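Local coordinates for protein cytokinin riboside 5'-monophosphate phosphoribohydrolase (Corynebacterium glutamicum, PDB 5WQ3) that belongs to the SLOG clan and adopts a Rossmann-like alpha/beta fold, a parallel sheet flanked by helices, in an assembly of six chains, at residues G60-H65 with M158-Y162; S126-E132 with D144-R150. All blocks are in the same frame, centred on the assembly; numbering follows the deposited sequence. Where two conformers were deposited one is given.

Interaction 1. Residues G60-H65 with M158-Y162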
ATOM      1  N   GLY C  60     -10.151  -7.960 -62.003  1.00 19.00           N
ATOM      2  CA  GLY C  60     -11.336  -8.809 -62.108  1.00 20.45           C
ATOM      3  C   GLY C  60     -11.495  -9.310 -63.556  1.00 20.43           C
ATOM      4  O   GLY C  60     -11.667 -10.528 -63.781  1.00 20.99           O
ATOM      5  N   PHE C  61     -11.329  -8.413 -64.543  1.00 20.22           N
ATOM      6  CA  PHE C  61     -11.503  -8.763 -65.964  1.00 20.11           C
ATOM      7  C   PHE C  61     -10.389  -9.761 -66.347  1.00 27.53           C
ATOM      8  O   PHE C  61     -10.612 -10.748 -67.042  1.00 23.22           O
ATOM      9  CB  PHE C  61     -11.463  -7.549 -66.947  1.00 21.71           C
ATOM     10  CG  PHE C  61     -12.627  -6.583 -66.835  1.00 21.64           C
ATOM     11  CD1 PHE C  61     -13.769  -6.860 -66.042  1.00 19.53           C
ATOM     12  CD2 PHE C  61     -12.587  -5.391 -67.540  1.00 21.18           C
ATOM     13  CE1 PHE C  61     -14.790  -5.964 -65.960  1.00 19.52           C
ATOM     14  CE2 PHE C  61     -13.624  -4.478 -67.475  1.00 22.05           C
ATOM     15  CZ  PHE C  61     -14.754  -4.766 -66.671  1.00 22.36           C
ATOM     16  N   ASP C  62      -9.187  -9.512 -65.838  1.00 29.98           N
ATOM     17  CA  ASP C  62      -8.070 -10.378 -66.080  1.00 29.37           C
ATOM     18  C   ASP C  62      -8.211 -11.785 -65.516  1.00 28.95           C
ATOM     19  O   ASP C  62      -7.985 -12.738 -66.207  1.00 31.21           O
ATOM     20  CB  ASP C  62      -6.794  -9.737 -65.542  1.00 31.91           C
ATOM     21  CG  ASP C  62      -5.591 -10.265 -66.258  1.00 33.38           C
ATOM     22  OD1 ASP C  62      -5.516 -10.159 -67.485  1.00 29.67           O
ATOM     23  OD2 ASP C  62      -4.807 -10.922 -65.616  1.00 39.59           O
ATOM     24  N   ALA C  63      -8.612 -11.899 -64.279  1.00 24.41           N
ATOM     25  CA  ALA C  63      -8.741 -13.174 -63.602  1.00 25.89           C
ATOM     26  C   ALA C  63      -9.946 -14.008 -64.088  1.00 26.51           C
ATOM     27  O   ALA C  63      -9.940 -15.219 -63.946  1.00 27.54           O
ATOM     28  CB  ALA C  63      -8.926 -12.925 -62.127  1.00 22.85           C
ATOM     29  N   LEU C  64     -11.008 -13.352 -64.537  1.00 23.11           N
ATOM     30  CA  LEU C  64     -12.264 -14.079 -64.867  1.00 23.42           C
ATOM     31  C   LEU C  64     -12.456 -14.182 -66.352  1.00 23.21           C
ATOM     32  O   LEU C  64     -13.413 -14.792 -66.861  1.00 23.75           O
ATOM     33  CB  LEU C  64     -13.458 -13.368 -64.252  1.00 23.24           C
ATOM     34  CG  LEU C  64     -13.407 -13.250 -62.746  1.00 24.79           C
ATOM     35  CD1 LEU C  64     -14.569 -12.415 -62.192  1.00 23.90           C
ATOM     36  CD2 LEU C  64     -13.469 -14.635 -62.142  1.00 25.52           C
ATOM     37  N   HIS C  65     -11.509 -13.627 -67.107  1.00 25.17           N
ATOM     38  CA  HIS C  65     -11.691 -13.566 -68.555  1.00 27.54           C
ATOM     39  C   HIS C  65     -11.961 -14.958 -69.117  1.00 26.46           C
ATOM     40  O   HIS C  65     -12.801 -15.143 -69.997  1.00 28.40           O
ATOM     41  CB  HIS C  65     -10.426 -13.043 -69.262  1.00 32.14           C
ATOM     42  CG  HIS C  65     -10.572 -13.012 -70.729  1.00 37.05           C
ATOM     43  ND1 HIS C  65     -11.518 -12.225 -71.363  1.00 38.04           N
ATOM     44  CD2 HIS C  65      -9.948 -13.718 -71.703  1.00 44.46           C
ATOM     45  CE1 HIS C  65     -11.458 -12.430 -72.669  1.00 42.84           C
ATOM     46  NE2 HIS C  65     -10.515 -13.333 -72.902  1.00 44.81           N
ATOM     47  N   MET C 158     -18.894  -8.008 -62.020  1.00 18.47           N
ATOM     48  CA  MET C 158     -18.276  -9.278 -62.333  1.00 18.75           C
ATOM     49  C   MET C 158     -19.342 -10.364 -62.341  1.00 18.87           C
ATOM     50  O   MET C 158     -19.274 -11.258 -63.175  1.00 20.08           O
ATOM     51  CB  MET C 158     -17.219  -9.639 -61.322  1.00 19.82           C
ATOM     52  CG  MET C 158     -16.025  -8.695 -61.146  1.00 20.04           C
ATOM     53  SD  MET C 158     -15.278  -8.262 -62.662  1.00 21.91           S
ATOM     54  CE  MET C 158     -14.540  -6.670 -62.226  1.00 25.36           C
ATOM     55  N   PHE C 159     -20.351 -10.272 -61.471  1.00 19.45           N
ATOM     56  CA  PHE C 159     -21.432 -11.305 -61.469  1.00 18.64           C
ATOM     57  C   PHE C 159     -22.214 -11.332 -62.774  1.00 20.91           C
ATOM     58  O   PHE C 159     -22.520 -12.421 -63.291  1.00 21.16           O
ATOM     59  CB  PHE C 159     -22.399 -11.111 -60.309  1.00 20.60           C
ATOM     60  CG  PHE C 159     -21.790 -11.286 -58.934  1.00 21.30           C
ATOM     61  CD1 PHE C 159     -21.077 -12.391 -58.606  1.00 23.10           C
ATOM     62  CD2 PHE C 159     -21.969 -10.319 -57.964  1.00 25.73           C
ATOM     63  CE1 PHE C 159     -20.560 -12.561 -57.332  1.00 27.21           C
ATOM     64  CE2 PHE C 159     -21.458 -10.489 -56.660  1.00 26.53           C
ATOM     65  CZ  PHE C 159     -20.734 -11.606 -56.352  1.00 25.52           C
ATOM     66  N   LEU C 160     -22.497 -10.147 -63.346  1.00 20.46           N
ATOM     67  CA  LEU C 160     -23.256 -10.037 -64.557  1.00 22.38           C
ATOM     68  C   LEU C 160     -22.413 -10.374 -65.765  1.00 23.39           C
ATOM     69  O   LEU C 160     -22.906 -10.940 -66.724  1.00 21.61           O
ATOM     70  CB  LEU C 160     -23.841  -8.627 -64.744  1.00 25.00           C
ATOM     71  CG  LEU C 160     -25.004  -8.281 -63.796  1.00 30.01           C
ATOM     72  CD1 LEU C 160     -25.269  -6.768 -63.766  1.00 32.72           C
ATOM     73  CD2 LEU C 160     -26.242  -9.085 -64.224  1.00 29.30           C
ATOM     74  N   LYS C 161     -21.153  -9.988 -65.743  1.00 22.77           N
ATOM     75  CA  LYS C 161     -20.302 -10.183 -66.927  1.00 19.78           C
ATOM     76  C   LYS C 161     -19.825 -11.657 -67.083  1.00 20.01           C
ATOM     77  O   LYS C 161     -19.655 -12.102 -68.206  1.00 19.53           O
ATOM     78  CB  LYS C 161     -19.052  -9.251 -66.855  1.00 21.63           C
ATOM     79  CG  LYS C 161     -18.287  -9.163 -68.179  1.00 21.19           C
ATOM     80  CD  LYS C 161     -17.130  -8.176 -68.089  1.00 26.76           C
ATOM     81  CE  LYS C 161     -16.388  -8.101 -69.414  1.00 28.00           C
ATOM     82  NZ  LYS C 161     -15.120  -7.345 -69.273  1.00 31.08           N
ATOM     83  N   TYR C 162     -19.575 -12.387 -65.995  1.00 18.33           N
ATOM     84  CA  TYR C 162     -18.958 -13.705 -66.051  1.00 18.87           C
ATOM     85  C   TYR C 162     -19.768 -14.851 -65.549  1.00 18.04           C
ATOM     86  O   TYR C 162     -19.233 -15.891 -65.337  1.00 20.10           O
ATOM     87  CB  TYR C 162     -17.631 -13.675 -65.302  1.00 22.84           C
ATOM     88  CG  TYR C 162     -16.689 -12.664 -65.907  1.00 22.48           C
ATOM     89  CD1 TYR C 162     -16.106 -12.904 -67.125  1.00 24.40           C
ATOM     90  CD2 TYR C 162     -16.444 -11.418 -65.266  1.00 23.63           C
ATOM     91  CE1 TYR C 162     -15.264 -11.953 -67.731  1.00 22.84           C
ATOM     92  CE2 TYR C 162     -15.613 -10.468 -65.851  1.00 19.80           C
ATOM     93  CZ  TYR C 162     -15.024 -10.752 -67.073  1.00 22.42           C
ATOM     94  OH  TYR C 162     -14.179  -9.850 -67.634  1.00 21.82           O
TER
HETATM   95  O   HOH W   1     -12.764 -10.317 -69.695  1.00 32.62           O

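Interaction 2. Residues S126-E132 with D144-R150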
ATOM      1  N   SER C 126     -15.499 -23.738 -58.058  1.00 23.25           N
ATOM      2  CA  SER C 126     -16.133 -22.898 -57.082  1.00 25.65           C
ATOM      3  C   SER C 126     -15.440 -21.542 -56.939  1.00 24.78           C
ATOM      4  O   SER C 126     -14.260 -21.436 -56.557  1.00 23.79           O
ATOM      5  CB  SER C 126     -16.120 -23.595 -55.753  1.00 27.50           C
ATOM      6  OG  SER C 126     -16.392 -22.675 -54.738  1.00 31.00           O
ATOM      7  N   VAL C 127     -16.199 -20.505 -57.197  1.00 23.44           N
ATOM      8  CA  VAL C 127     -15.660 -19.137 -57.294  1.00 24.98           C
ATOM      9  C   VAL C 127     -16.297 -18.307 -56.212  1.00 24.52           C
ATOM     10  O   VAL C 127     -17.485 -18.450 -55.972  1.00 24.23           O
ATOM     11  CB  VAL C 127     -15.987 -18.471 -58.645  1.00 23.64           C
ATOM     12  CG1 VAL C 127     -15.314 -17.105 -58.759  1.00 23.36           C
ATOM     13  CG2 VAL C 127     -15.626 -19.392 -59.788  1.00 24.16           C
ATOM     14  N   GLY C 128     -15.486 -17.429 -55.615  1.00 24.80           N
ATOM     15  CA  GLY C 128     -15.912 -16.478 -54.572  1.00 24.42           C
ATOM     16  C   GLY C 128     -15.377 -15.084 -54.854  1.00 23.97           C
ATOM     17  O   GLY C 128     -14.121 -14.840 -54.933  1.00 22.03           O
ATOM     18  N   LEU C 129     -16.295 -14.142 -54.992  1.00 22.15           N
ATOM     19  CA  LEU C 129     -15.913 -12.753 -55.284  1.00 20.58           C
ATOM     20  C   LEU C 129     -16.353 -11.996 -54.072  1.00 23.93           C
ATOM     21  O   LEU C 129     -17.520 -11.661 -53.932  1.00 22.29           O
ATOM     22  CB  LEU C 129     -16.572 -12.223 -56.531  1.00 20.83           C
ATOM     23  CG  LEU C 129     -16.575 -13.095 -57.809  1.00 21.87           C
ATOM     24  CD1 LEU C 129     -17.239 -12.350 -58.953  1.00 21.19           C
ATOM     25  CD2 LEU C 129     -15.193 -13.540 -58.251  1.00 23.90           C
ATOM     26  N   GLY C 130     -15.408 -11.814 -53.141  1.00 26.51           N
ATOM     27  CA  GLY C 130     -15.721 -11.201 -51.883  1.00 25.76           C
ATOM     28  C   GLY C 130     -15.768  -9.696 -51.901  1.00 26.45           C
ATOM     29  O   GLY C 130     -15.167  -9.021 -52.769  1.00 24.45           O
ATOM     30  N   ILE C 131     -16.410  -9.164 -50.877  1.00 32.72           N
ATOM     31  CA  ILE C 131     -16.413  -7.754 -50.607  1.00 34.09           C
ATOM     32  C   ILE C 131     -15.672  -7.514 -49.294  1.00 37.44           C
ATOM     33  O   ILE C 131     -15.915  -8.192 -48.326  1.00 35.22           O
ATOM     34  CB  ILE C 131     -17.852  -7.258 -50.549  1.00 39.13           C
ATOM     35  CG1 ILE C 131     -17.901  -5.767 -50.412  1.00 40.20           C
ATOM     36  CG2 ILE C 131     -18.565  -7.901 -49.399  1.00 44.66           C
ATOM     37  CD1 ILE C 131     -17.514  -5.068 -51.673  1.00 42.35           C
ATOM     38  N   GLU C 132     -14.728  -6.595 -49.287  1.00 34.49           N
ATOM     39  CA  GLU C 132     -13.926  -6.393 -48.105  1.00 38.70           C
ATOM     40  C   GLU C 132     -14.755  -5.695 -47.080  1.00 36.43           C
ATOM     41  O   GLU C 132     -15.273  -4.654 -47.326  1.00 36.22           O
ATOM     42  CB  GLU C 132     -12.611  -5.703 -48.391  1.00 38.37           C
ATOM     43  CG  GLU C 132     -12.630  -4.225 -48.283  1.00 46.39           C
ATOM     44  CD  GLU C 132     -11.281  -3.615 -48.632  1.00 56.01           C
ATOM     45  OE1 GLU C 132     -10.393  -4.335 -49.115  1.00 50.24           O
ATOM     46  OE2 GLU C 132     -11.124  -2.419 -48.417  1.00 57.03           O
ATOM     47  N   ASP C 144     -12.424 -21.929 -54.372  0.50 34.96           N
ATOM     48  CA  ASP C 144     -11.191 -22.371 -54.971  0.50 30.71           C
ATOM     49  C   ASP C 144     -10.625 -21.372 -55.987  0.50 31.10           C
ATOM     50  O   ASP C 144      -9.471 -21.530 -56.406  0.50 27.87           O
ATOM     51  CB  ASP C 144     -11.369 -23.785 -55.546  0.50 30.06           C
ATOM     52  CG  ASP C 144     -11.632 -24.830 -54.456  0.50 30.44           C
ATOM     53  OD1 ASP C 144     -11.415 -24.529 -53.259  0.50 29.23           O
ATOM     54  OD2 ASP C 144     -12.054 -25.961 -54.788  0.50 29.80           O
ATOM     55  N   LEU C 145     -11.408 -20.371 -56.407  1.00 31.26           N
ATOM     56  CA  LEU C 145     -10.867 -19.218 -57.159  1.00 30.88           C
ATOM     57  C   LEU C 145     -11.493 -17.996 -56.462  1.00 34.04           C
ATOM     58  O   LEU C 145     -12.695 -17.734 -56.608  1.00 29.52           O
ATOM     59  CB  LEU C 145     -11.194 -19.267 -58.662  1.00 31.58           C
ATOM     60  CG  LEU C 145     -10.885 -18.086 -59.610  1.00 36.47           C
ATOM     61  CD1 LEU C 145      -9.390 -17.810 -59.686  1.00 40.05           C
ATOM     62  CD2 LEU C 145     -11.386 -18.263 -61.041  1.00 38.04           C
ATOM     63  N   GLY C 146     -10.687 -17.301 -55.654  1.00 30.20           N
ATOM     64  CA  GLY C 146     -11.177 -16.203 -54.781  1.00 30.54           C
ATOM     65  C   GLY C 146     -10.618 -14.906 -55.270  1.00 31.20           C
ATOM     66  O   GLY C 146      -9.496 -14.871 -55.739  1.00 30.85           O
ATOM     67  N   LEU C 147     -11.423 -13.853 -55.311  1.00 28.60           N
ATOM     68  CA  LEU C 147     -10.894 -12.514 -55.459  1.00 28.68           C
ATOM     69  C   LEU C 147     -11.628 -11.717 -54.415  1.00 27.21           C
ATOM     70  O   LEU C 147     -12.732 -12.062 -53.976  1.00 30.35           O
ATOM     71  CB  LEU C 147     -11.210 -11.875 -56.816  1.00 30.94           C
ATOM     72  CG  LEU C 147     -10.608 -12.287 -58.132  1.00 35.75           C
ATOM     73  CD1 LEU C 147     -10.903 -13.743 -58.394  1.00 43.21           C
ATOM     74  CD2 LEU C 147     -11.218 -11.437 -59.235  1.00 36.86           C
ATOM     75  N   ASN C 148     -11.025 -10.607 -54.050  0.50 26.79           N
ATOM     76  CA  ASN C 148     -11.550  -9.719 -53.027  0.50 27.76           C
ATOM     77  C   ASN C 148     -11.637  -8.271 -53.531  0.50 25.32           C
ATOM     78  O   ASN C 148     -10.687  -7.745 -54.071  0.50 28.87           O
ATOM     79  CB  ASN C 148     -10.671  -9.857 -51.765  0.50 26.46           C
ATOM     80  CG  ASN C 148     -11.144 -10.980 -50.862  0.50 25.96           C
ATOM     81  OD1 ASN C 148     -12.343 -11.255 -50.744  0.50 25.09           O
ATOM     82  ND2 ASN C 148     -10.218 -11.638 -50.240  0.50 28.16           N
ATOM     83  N   PHE C 149     -12.786  -7.643 -53.350  1.00 23.02           N
ATOM     84  CA  PHE C 149     -13.065  -6.330 -53.917  1.00 23.27           C
ATOM     85  C   PHE C 149     -13.369  -5.370 -52.791  1.00 27.47           C
ATOM     86  O   PHE C 149     -14.113  -5.669 -51.857  1.00 26.72           O
ATOM     87  CB  PHE C 149     -14.300  -6.352 -54.850  1.00 23.66           C
ATOM     88  CG  PHE C 149     -14.106  -7.155 -56.102  1.00 24.06           C
ATOM     89  CD1 PHE C 149     -14.289  -8.503 -56.101  1.00 24.37           C
ATOM     90  CD2 PHE C 149     -13.658  -6.553 -57.271  1.00 25.85           C
ATOM     91  CE1 PHE C 149     -14.057  -9.248 -57.251  1.00 27.45           C
ATOM     92  CE2 PHE C 149     -13.467  -7.264 -58.436  1.00 26.49           C
ATOM     93  CZ  PHE C 149     -13.653  -8.624 -58.434  1.00 25.79           C
ATOM     94  N   ARG C 150     -12.741  -4.228 -52.866  1.00 23.95           N
ATOM     95  CA  ARG C 150     -13.108  -3.084 -52.072  1.00 28.14           C
ATOM     96  C   ARG C 150     -14.440  -2.399 -52.515  1.00 25.43           C
ATOM     97  O   ARG C 150     -15.160  -1.865 -51.700  1.00 23.57           O
ATOM     98  CB  ARG C 150     -11.899  -2.106 -52.146  1.00 31.09           C
ATOM     99  CG  ARG C 150     -12.226  -0.640 -51.994  1.00 39.09           C
ATOM    100  CD  ARG C 150     -12.525  -0.387 -50.563  1.00 46.35           C
ATOM    101  NE  ARG C 150     -12.413   1.004 -50.171  1.00 55.90           N
ATOM    102  CZ  ARG C 150     -12.309   1.361 -48.897  1.00 58.44           C
ATOM    103  NH1 ARG C 150     -12.289   0.407 -47.964  1.00 56.05           N
ATOM    104  NH2 ARG C 150     -12.218   2.645 -48.554  1.00 54.56           N
TER

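Interaction 1. Residues G60-H65 with M158-Y162
Helices 46-64 and 152-162 pack against each other on the sheet through their C-terminal parts, where F61 and L64 meet M158, K161 and Y162 in a cation-pi contact, a CH-pi contact and apolar packing. The two segments run at 39° to each other, their axes no nearer than 11.2 Å, so side chains bridge the gap. K161 reaches across with its chain fully extended and sets NZ over the middle of the F61 ring, 3.3 Å from the ring centroid and almost exactly on the ring normal. The same NZ donates a hydrogen bond to Y162 OH (3.1 Å), which fixes the ammonium group between a pi face and a phenol oxygen. Y162 is itself sandwiched: L64 CB sits over one face, 3.7 Å from the centroid of the Y162 ring, and K161 CG lies against the other, toward the rim. The phenol end of Y162 nestles against F61, its OH 3.4 Å from F61 CD1. Next to this, M158 is bent at chi2 (-49°), which brings SD to the edge of the F61 ring as a Met-aromatic contact; its methyl CE packs on F61 CE1 and G60 CA. L64 CD1 packs on M158 CB at 3.9 Å. A water is hydrogen-bonded to H65 ND1 (2.8 Å) and weakly to F61 O, and lies beside Y162 OH. M158 and L64 both continue onto L129 of strand 126-131, as expected where neighbouring helices pack on one face of a Rossmann-like parallel sheet.

Interaction 2. Residues S126-E132 with D144-R150
Strands 126-131 and 145-149 run parallel and in register, V127 beside L145 through I131 beside F149, with a 20° twist between them and a ladder of backbone hydrogen bonds. G128 and G130 supply both the N-H and the C=O of the middle rungs: G128 N donates to L145 O (3.0 Å), L147 N to G128 O, G130 N to L147 O (2.8 Å) and F149 N to G130 O. At the start of the ladder S126 O accepts from both D144 N and L145 N, and E132 N closes the other end on F149 O. In the F149 rung the N-H comes in from above the carbonyl plane, and the edge of the F149 ring lies by the same oxygen, with CD1 3.5 Å from G130 O. Strand 145-149 is the outermost within this chain of the seven-stranded parallel sheet of a Rossmann-like fold; strand 126-131 is the next one in, and its other side bonds to strand 102-105 through V127 and L129. V127, L129, I131, L145, L147 and F149 all point to one face, where helices 46-64 and 152-162 pack. There L129 CB meets F149 CE1 at 4.0 Å, and L129 CD2 faces L147 CD1 at 4.3 Å. With CG1 anti to the backbone N and the chain turned again at chi2 (72°), I131 brings CD1 to 3.5 Å from F149 O. Past the strand ends E132 and R150 form a salt bridge, R150 NH1 to E132 OE2 at 3.1 Å, the carboxylate and guanidinium planes standing 74° apart. R150 NH2 makes a second salt bridge, with E223 of a second subunit.

Both contacts belong to the same layered unit, interaction 1 joining two of the helices that pack on one face of the sheet and interaction 2 joining two strands beneath them. They touch directly: M158 rests on F149, F159 on L129, and G60 on L147. Their centres are about 11 Å apart, and strand 145-149 leads straight into helix 152-162. Each is buried where helices and sheet meet and becomes exposed at its margin. Interaction 2 depends chiefly on backbone hydrogen bonds, with its one salt bridge beyond the strands; interaction 1 has no direct hydrogen bond between its segments and relies on aromatic, sulfur and cation-pi contacts.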